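Local coordinates for BH0493 protein (PDB 2QEE), which binds zinc and is a putative metal-dependent enzyme of the amidohydrolase superfamily, at residues L311-L314 and A315-S319; N337-T340 and R341-E345. All coordinates share one frame; numbering follows the deposited sequence.

Both interactions are local ones, each within a single helix, on neighbouring helices of the chain. Interaction 1 covers the last turns of helix 308-317 and the residues just after it, and interaction 2 the middle and later part of helix 333-347; their centres lie about 14 Å apart. They meet directly where Val312 CG2 rests against Arg343 CG at 3.6 Å, and both also touch the second subunit. Interaction 1 is away from the metal sites. Interaction 2 comes nearer: the side chain of Met339 is about 11 Å from that of the zinc ligand Asp357, and the side chain of Glu338 is about 4 Å from a bound magnesium ion.

Interaction 1: residues L311-L314 and A315-S319; sequences LVVL and ARKFS
Leu314 and Phe318 make the apolar side-chain contact of this helix end. With CG opposite the carbonyl carbon (chi1 -61°), the Phe318 ring is turned back toward Leu314, whose CD1 meets its edge in the ring plane, 3.7 Å from Phe318 CE2. Val286 and Leu290 of helix 284-292 pack on Leu314, and Leu290 also touches Phe318.

The backbone bonds record the helix coming to its end. Ala315 N donates to Leu311 O and Arg316 N to Val312 O, both at 3.0 Å with regular i to i+4 geometry. Beyond them the pattern tightens: Lys317 N reaches Leu314 O at 2.9 Å from above the carbonyl plane, an i to i+3 bond, while its bond to Val313 O is weak. A weak bond from Phe318 N also ends on Leu314 O, which thus receives two N-H groups.

Helix 308-317 is the crossover of a beta-alpha-beta unit between parallel strands 298-302 and 321-323; Ala315 packs on Leu321 and Ile323 of the second strand.

The methylenes of Lys317 lie against the carbonyl of Val313. The chain bends at chi2 (-63°) and chi3 (109°) and curls back over the preceding turn, placing Lys317 CG 3.4 Å and CE 3.7 Å from Val313 O. NZ continues to Asp276 O of the second subunit. Shortening this side chain to an alanine would probably leave that carbonyl without its ammonium partner and uncover Val313 O. Arg316 is likewise drawn outward, to Met346 O and to Glu56 of the second subunit.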
ATOM      1  N   LEU C 311     -10.201   1.360  -6.301  1.00 11.89           N
ATOM      2  CA  LEU C 311     -10.686   2.169  -7.440  1.00 13.18           C
ATOM      3  C   LEU C 311     -10.451   1.467  -8.821  1.00 14.73           C
ATOM      4  O   LEU C 311     -11.349   1.457  -9.697  1.00 15.38           O
ATOM      5  CB  LEU C 311     -10.009   3.540  -7.423  1.00 11.26           C
ATOM      6  CG  LEU C 311     -10.364   4.480  -8.588  1.00 12.06           C
ATOM      7  CD1 LEU C 311     -11.893   4.821  -8.524  1.00 16.04           C
ATOM      8  CD2 LEU C 311      -9.499   5.696  -8.549  1.00 13.88           C
ATOM      9  N   VAL C 312      -9.263   0.880  -9.000  1.00 12.78           N
ATOM     10  CA  VAL C 312      -9.003   0.064 -10.219  1.00 11.71           C
ATOM     11  C   VAL C 312      -9.978  -1.070 -10.309  1.00 11.79           C
ATOM     12  O   VAL C 312     -10.581  -1.307 -11.412  1.00 12.51           O
ATOM     13  CB  VAL C 312      -7.592  -0.510 -10.181  1.00 12.65           C
ATOM     14  CG1 VAL C 312      -7.349  -1.408 -11.408  1.00 13.77           C
ATOM     15  CG2 VAL C 312      -6.619   0.657 -10.134  1.00 15.44           C
ATOM     16  N   VAL C 313     -10.253  -1.764  -9.189  1.00 12.63           N
ATOM     17  CA  VAL C 313     -11.184  -2.897  -9.314  1.00 14.00           C
ATOM     18  C   VAL C 313     -12.581  -2.379  -9.675  1.00 15.02           C
ATOM     19  O   VAL C 313     -13.315  -3.012 -10.457  1.00 13.71           O
ATOM     20  CB  VAL C 313     -11.272  -3.743  -8.007  1.00 14.39           C
ATOM     21  CG1 VAL C 313     -12.223  -4.956  -8.215  1.00 13.86           C
ATOM     22  CG2 VAL C 313      -9.866  -4.254  -7.596  1.00 11.59           C
ATOM     23  N   LEU C 314     -12.949  -1.221  -9.156  1.00 13.10           N
ATOM     24  CA  LEU C 314     -14.284  -0.686  -9.474  1.00 14.96           C
ATOM     25  C   LEU C 314     -14.382  -0.364 -10.987  1.00 14.75           C
ATOM     26  O   LEU C 314     -15.442  -0.576 -11.603  1.00 16.19           O
ATOM     27  CB  LEU C 314     -14.529   0.562  -8.634  1.00 13.81           C
ATOM     28  CG  LEU C 314     -16.017   1.007  -8.634  1.00 18.11           C
ATOM     29  CD1 LEU C 314     -17.000  -0.090  -8.188  1.00 19.12           C
ATOM     30  CD2 LEU C 314     -16.136   2.236  -7.728  1.00 14.06           C
ATOM     31  N   ALA C 315     -13.304   0.171 -11.556  1.00 13.52           N
ATOM     32  CA  ALA C 315     -13.221   0.408 -13.042  1.00 13.36           C
ATOM     33  C   ALA C 315     -13.415  -0.930 -13.809  1.00 15.51           C
ATOM     34  O   ALA C 315     -14.025  -0.980 -14.909  1.00 16.28           O
ATOM     35  CB  ALA C 315     -11.901   1.028 -13.431  1.00 14.47           C
ATOM     36  N   ARG C 316     -12.864  -2.012 -13.277  1.00 14.75           N
ATOM     37  CA  ARG C 316     -13.146  -3.321 -13.913  1.00 15.13           C
ATOM     38  C   ARG C 316     -14.638  -3.639 -13.940  1.00 18.54           C
ATOM     39  O   ARG C 316     -15.071  -4.390 -14.796  1.00 17.19           O
ATOM     40  CB  ARG C 316     -12.474  -4.479 -13.194  1.00 15.32           C
ATOM     41  CG  ARG C 316     -10.932  -4.459 -13.296  1.00 15.64           C
ATOM     42  CD  ARG C 316     -10.339  -5.730 -12.632  1.00 14.16           C
ATOM     43  NE  ARG C 316     -10.864  -7.014 -13.159  1.00 12.98           N
ATOM     44  CZ  ARG C 316     -10.375  -7.610 -14.248  1.00 17.21           C
ATOM     45  NH1 ARG C 316      -9.373  -7.062 -14.943  1.00 13.22           N
ATOM     46  NH2 ARG C 316     -10.928  -8.741 -14.673  1.00 17.13           N
ATOM     47  N   LYS C 317     -15.397  -3.110 -12.985  1.00 17.96           N
ATOM     48  CA  LYS C 317     -16.849  -3.464 -12.905  1.00 15.86           C
ATOM     49  C   LYS C 317     -17.721  -2.606 -13.805  1.00 18.65           C
ATOM     50  O   LYS C 317     -18.775  -3.052 -14.244  1.00 20.12           O
ATOM     51  CB  LYS C 317     -17.403  -3.289 -11.501  1.00 15.75           C
ATOM     52  CG  LYS C 317     -16.616  -3.995 -10.391  1.00 19.95           C
ATOM     53  CD  LYS C 317     -16.644  -5.489 -10.626  1.00 17.95           C
ATOM     54  CE  LYS C 317     -15.270  -6.053 -11.063  1.00 21.58           C
ATOM     55  NZ  LYS C 317     -15.344  -7.591 -11.159  1.00 19.60           N
ATOM     56  N   PHE C 318     -17.297  -1.372 -14.016  1.00 15.10           N
ATOM     57  CA  PHE C 318     -18.174  -0.363 -14.687  1.00 16.45           C
ATOM     58  C   PHE C 318     -17.537   0.363 -15.820  1.00 17.67           C
ATOM     59  O   PHE C 318     -16.622   1.146 -15.604  1.00 16.57           O
ATOM     60  CB  PHE C 318     -18.740   0.666 -13.678  1.00 15.69           C
ATOM     61  CG  PHE C 318     -19.587   0.038 -12.631  1.00 16.12           C
ATOM     62  CD1 PHE C 318     -20.913  -0.316 -12.909  1.00 15.36           C
ATOM     63  CD2 PHE C 318     -19.075  -0.229 -11.390  1.00 14.99           C
ATOM     64  CE1 PHE C 318     -21.682  -0.930 -11.958  1.00 18.62           C
ATOM     65  CE2 PHE C 318     -19.825  -0.821 -10.419  1.00 15.48           C
ATOM     66  CZ  PHE C 318     -21.165  -1.184 -10.696  1.00 19.84           C
ATOM     67  N   SER C 319     -18.094   0.216 -17.033  1.00 16.08           N
ATOM     68  CA  SER C 319     -17.538   0.884 -18.184  1.00 17.75           C
ATOM     69  C   SER C 319     -17.849   2.372 -18.245  1.00 16.19           C
ATOM     70  O   SER C 319     -17.237   3.075 -19.009  1.00 17.39           O
ATOM     71  CB  SER C 319     -17.997   0.223 -19.484  1.00 19.73           C
ATOM     72  OG  SER C 319     -19.438   0.181 -19.585  1.00 22.04           O
TER

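Interaction 2: residues N337-T340 and R341-E345; sequences NEMT and RMRME
Asn337 holds its CG anti to the backbone N (chi1 -180°), whereas Arg341 points CG away from its own carbonyl carbon (chi1 -71°) and then runs extended to NE; the two side chains thereby meet one helical turn apart. Arg341 NE donates to Asn337 OD1 at 2.9 Å. The oxygen lies almost in the guanidinium plane, although the amide and guanidinium planes are 60° apart. A water donates to OD1 and accepts from Arg341 NH2, so OD1 takes two donors and the guanidinium edge is held at both NE and NH2. NH2 also forms a salt bridge with Asp381.

Met339 and Arg343 run side by side in the same direction. The methionine bends at chi3, and its CE sits over one face of the Arg343 guanidinium, toward the rim, 3.1 Å from NH2. A second water joins Thr340 OG1, at 2.8 Å, to Arg343 NH1; OG1 is also hydrogen-bonded to Ile336 O, one turn earlier, while NH2 of this arginine is bonded to Gly325 O.

Regular i to i+4 backbone bonds run beneath these pairs, among them Met342 N to Glu338 O at 3.0 Å and Met344 N to Thr340 O at 2.9 Å.

Met342 meets Arg305 of the second subunit. Helix 333-347 packs between two others: Met339, Met342 and Arg343 on helix 308-317, and Asn337, Arg341 and Met344 on helix 363-388.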
ATOM      1  N   ASN C 337       4.297   5.177  -9.828  1.00 10.78           N
ATOM      2  CA  ASN C 337       4.737   3.887 -10.352  1.00 11.85           C
ATOM      3  C   ASN C 337       3.763   2.764  -9.888  1.00 11.64           C
ATOM      4  O   ASN C 337       3.269   1.936 -10.691  1.00 13.25           O
ATOM      5  CB  ASN C 337       6.140   3.588  -9.818  1.00 12.54           C
ATOM      6  CG  ASN C 337       6.640   2.255 -10.345  1.00 15.23           C
ATOM      7  OD1 ASN C 337       6.757   2.088 -11.567  1.00 13.04           O
ATOM      8  ND2 ASN C 337       6.881   1.327  -9.452  1.00 15.50           N
ATOM      9  N   GLU C 338       3.502   2.647  -8.579  1.00  9.98           N
ATOM     10  CA  GLU C 338       2.605   1.567  -8.141  1.00 10.45           C
ATOM     11  C   GLU C 338       1.211   1.696  -8.741  1.00 10.93           C
ATOM     12  O   GLU C 338       0.644   0.671  -9.178  1.00 11.01           O
ATOM     13  CB  GLU C 338       2.570   1.410  -6.618  1.00 10.84           C
ATOM     14  CG  GLU C 338       1.792   2.535  -5.868  1.00 10.82           C
ATOM     15  CD  GLU C 338       1.744   2.273  -4.318  1.00 11.18           C
ATOM     16  OE1 GLU C 338       0.775   2.721  -3.654  1.00 14.28           O
ATOM     17  OE2 GLU C 338       2.690   1.645  -3.769  1.00 15.66           O
ATOM     18  N   MET C 339       0.673   2.926  -8.825  1.00 10.44           N
ATOM     19  CA  MET C 339      -0.662   3.100  -9.334  1.00 11.91           C
ATOM     20  C   MET C 339      -0.717   2.705 -10.813  1.00 11.77           C
ATOM     21  O   MET C 339      -1.644   2.045 -11.221  1.00 10.93           O
ATOM     22  CB  MET C 339      -1.059   4.575  -9.180  1.00  9.95           C
ATOM     23  CG  MET C 339      -1.513   4.928  -7.744  1.00  9.72           C
ATOM     24  SD  MET C 339      -1.903   6.722  -7.673  1.00 14.00           S
ATOM     25  CE  MET C 339      -3.321   6.777  -8.821  1.00 13.12           C
ATOM     26  N   THR C 340       0.242   3.168 -11.615  1.00 10.48           N
ATOM     27  CA  THR C 340       0.251   2.926 -13.055  1.00 10.56           C
ATOM     28  C   THR C 340       0.360   1.409 -13.336  1.00 11.75           C
ATOM     29  O   THR C 340      -0.291   0.899 -14.228  1.00 11.96           O
ATOM     30  CB  THR C 340       1.348   3.792 -13.740  1.00 11.11           C
ATOM     31  OG1 THR C 340       1.077   5.193 -13.452  1.00 10.81           O
ATOM     32  CG2 THR C 340       1.365   3.614 -15.259  1.00 10.36           C
ATOM     33  N   ARG C 341       1.176   0.709 -12.549  1.00 10.42           N
ATOM     34  CA  ARG C 341       1.320  -0.731 -12.713  1.00  9.36           C
ATOM     35  C   ARG C 341       0.026  -1.461 -12.357  1.00 10.09           C
ATOM     36  O   ARG C 341      -0.415  -2.344 -13.100  1.00 13.63           O
ATOM     37  CB  ARG C 341       2.520  -1.242 -11.870  1.00 10.66           C
ATOM     38  CG  ARG C 341       3.845  -0.772 -12.494  1.00 12.73           C
ATOM     39  CD  ARG C 341       5.059  -1.133 -11.695  1.00 12.20           C
ATOM     40  NE  ARG C 341       6.258  -0.654 -12.416  1.00 13.36           N
ATOM     41  CZ  ARG C 341       6.857  -1.354 -13.409  1.00 14.43           C
ATOM     42  NH1 ARG C 341       6.423  -2.598 -13.750  1.00 13.32           N
ATOM     43  NH2 ARG C 341       7.887  -0.834 -14.032  1.00 15.58           N
ATOM     44  N   MET C 342      -0.580  -1.137 -11.217  1.00 10.67           N
ATOM     45  CA  MET C 342      -1.851  -1.756 -10.810  1.00 10.67           C
ATOM     46  C   MET C 342      -2.924  -1.513 -11.874  1.00 12.29           C
ATOM     47  O   MET C 342      -3.630  -2.429 -12.285  1.00 11.65           O
ATOM     48  CB  MET C 342      -2.376  -1.241  -9.444  1.00 11.52           C
ATOM     49  CG  MET C 342      -1.469  -1.670  -8.247  1.00 14.14           C
ATOM     50  SD  MET C 342      -2.292  -1.227  -6.707  1.00 14.60           S
ATOM     51  CE  MET C 342      -2.199   0.581  -6.656  1.00 14.69           C
ATOM     52  N   ARG C 343      -2.947  -0.275 -12.356  1.00 11.88           N
ATOM     53  CA  ARG C 343      -3.939   0.093 -13.358  1.00 10.64           C
ATOM     54  C   ARG C 343      -3.730  -0.710 -14.662  1.00 11.56           C
ATOM     55  O   ARG C 343      -4.673  -1.253 -15.210  1.00 13.09           O
ATOM     56  CB  ARG C 343      -3.859   1.593 -13.630  1.00 11.72           C
ATOM     57  CG  ARG C 343      -4.449   2.378 -12.449  1.00  9.71           C
ATOM     58  CD  ARG C 343      -4.091   3.833 -12.580  1.00 10.35           C
ATOM     59  NE  ARG C 343      -4.853   4.603 -11.598  1.00 13.49           N
ATOM     60  CZ  ARG C 343      -4.910   5.944 -11.656  1.00 12.93           C
ATOM     61  NH1 ARG C 343      -4.234   6.588 -12.591  1.00 13.36           N
ATOM     62  NH2 ARG C 343      -5.708   6.646 -10.821  1.00 15.13           N
ATOM     63  N   MET C 344      -2.514  -0.767 -15.161  1.00 12.17           N
ATOM     64  CA  MET C 344      -2.267  -1.443 -16.425  1.00 11.65           C
ATOM     65  C   MET C 344      -2.495  -2.925 -16.229  1.00 12.96           C
ATOM     66  O   MET C 344      -2.980  -3.583 -17.125  1.00 13.96           O
ATOM     67  CB  MET C 344      -0.862  -1.180 -16.912  1.00 10.86           C
ATOM     68  CG  MET C 344      -0.720  -1.596 -18.444  1.00 12.39           C
ATOM     69  SD  MET C 344       0.736  -0.896 -19.202  1.00 14.80           S
ATOM     70  CE  MET C 344       0.200   0.827 -19.378  1.00 17.23           C
ATOM     71  N   GLU C 345      -2.075  -3.473 -15.093  1.00 12.04           N
ATOM     72  CA  GLU C 345      -2.266  -4.956 -14.901  1.00 11.77           C
ATOM     73  C   GLU C 345      -3.741  -5.374 -14.936  1.00 12.47           C
ATOM     74  O   GLU C 345      -4.066  -6.427 -15.452  1.00 11.77           O
ATOM     75  CB  GLU C 345      -1.565  -5.435 -13.579  1.00 10.82           C
ATOM     76  CG  GLU C 345      -0.007  -5.355 -13.826  1.00  9.54           C
ATOM     77  CD  GLU C 345       0.866  -5.464 -12.580  1.00 13.23           C
ATOM     78  OE1 GLU C 345       0.362  -5.790 -11.458  1.00 13.69           O
ATOM     79  OE2 GLU C 345       2.095  -5.203 -12.794  1.00 14.36           O
TER
HETATM   80  O   HOH W   1       8.984   1.854 -13.178  1.00 24.09           O
HETATM   81  O   HOH W   2      -1.558   6.136 -13.696  1.00 11.56           O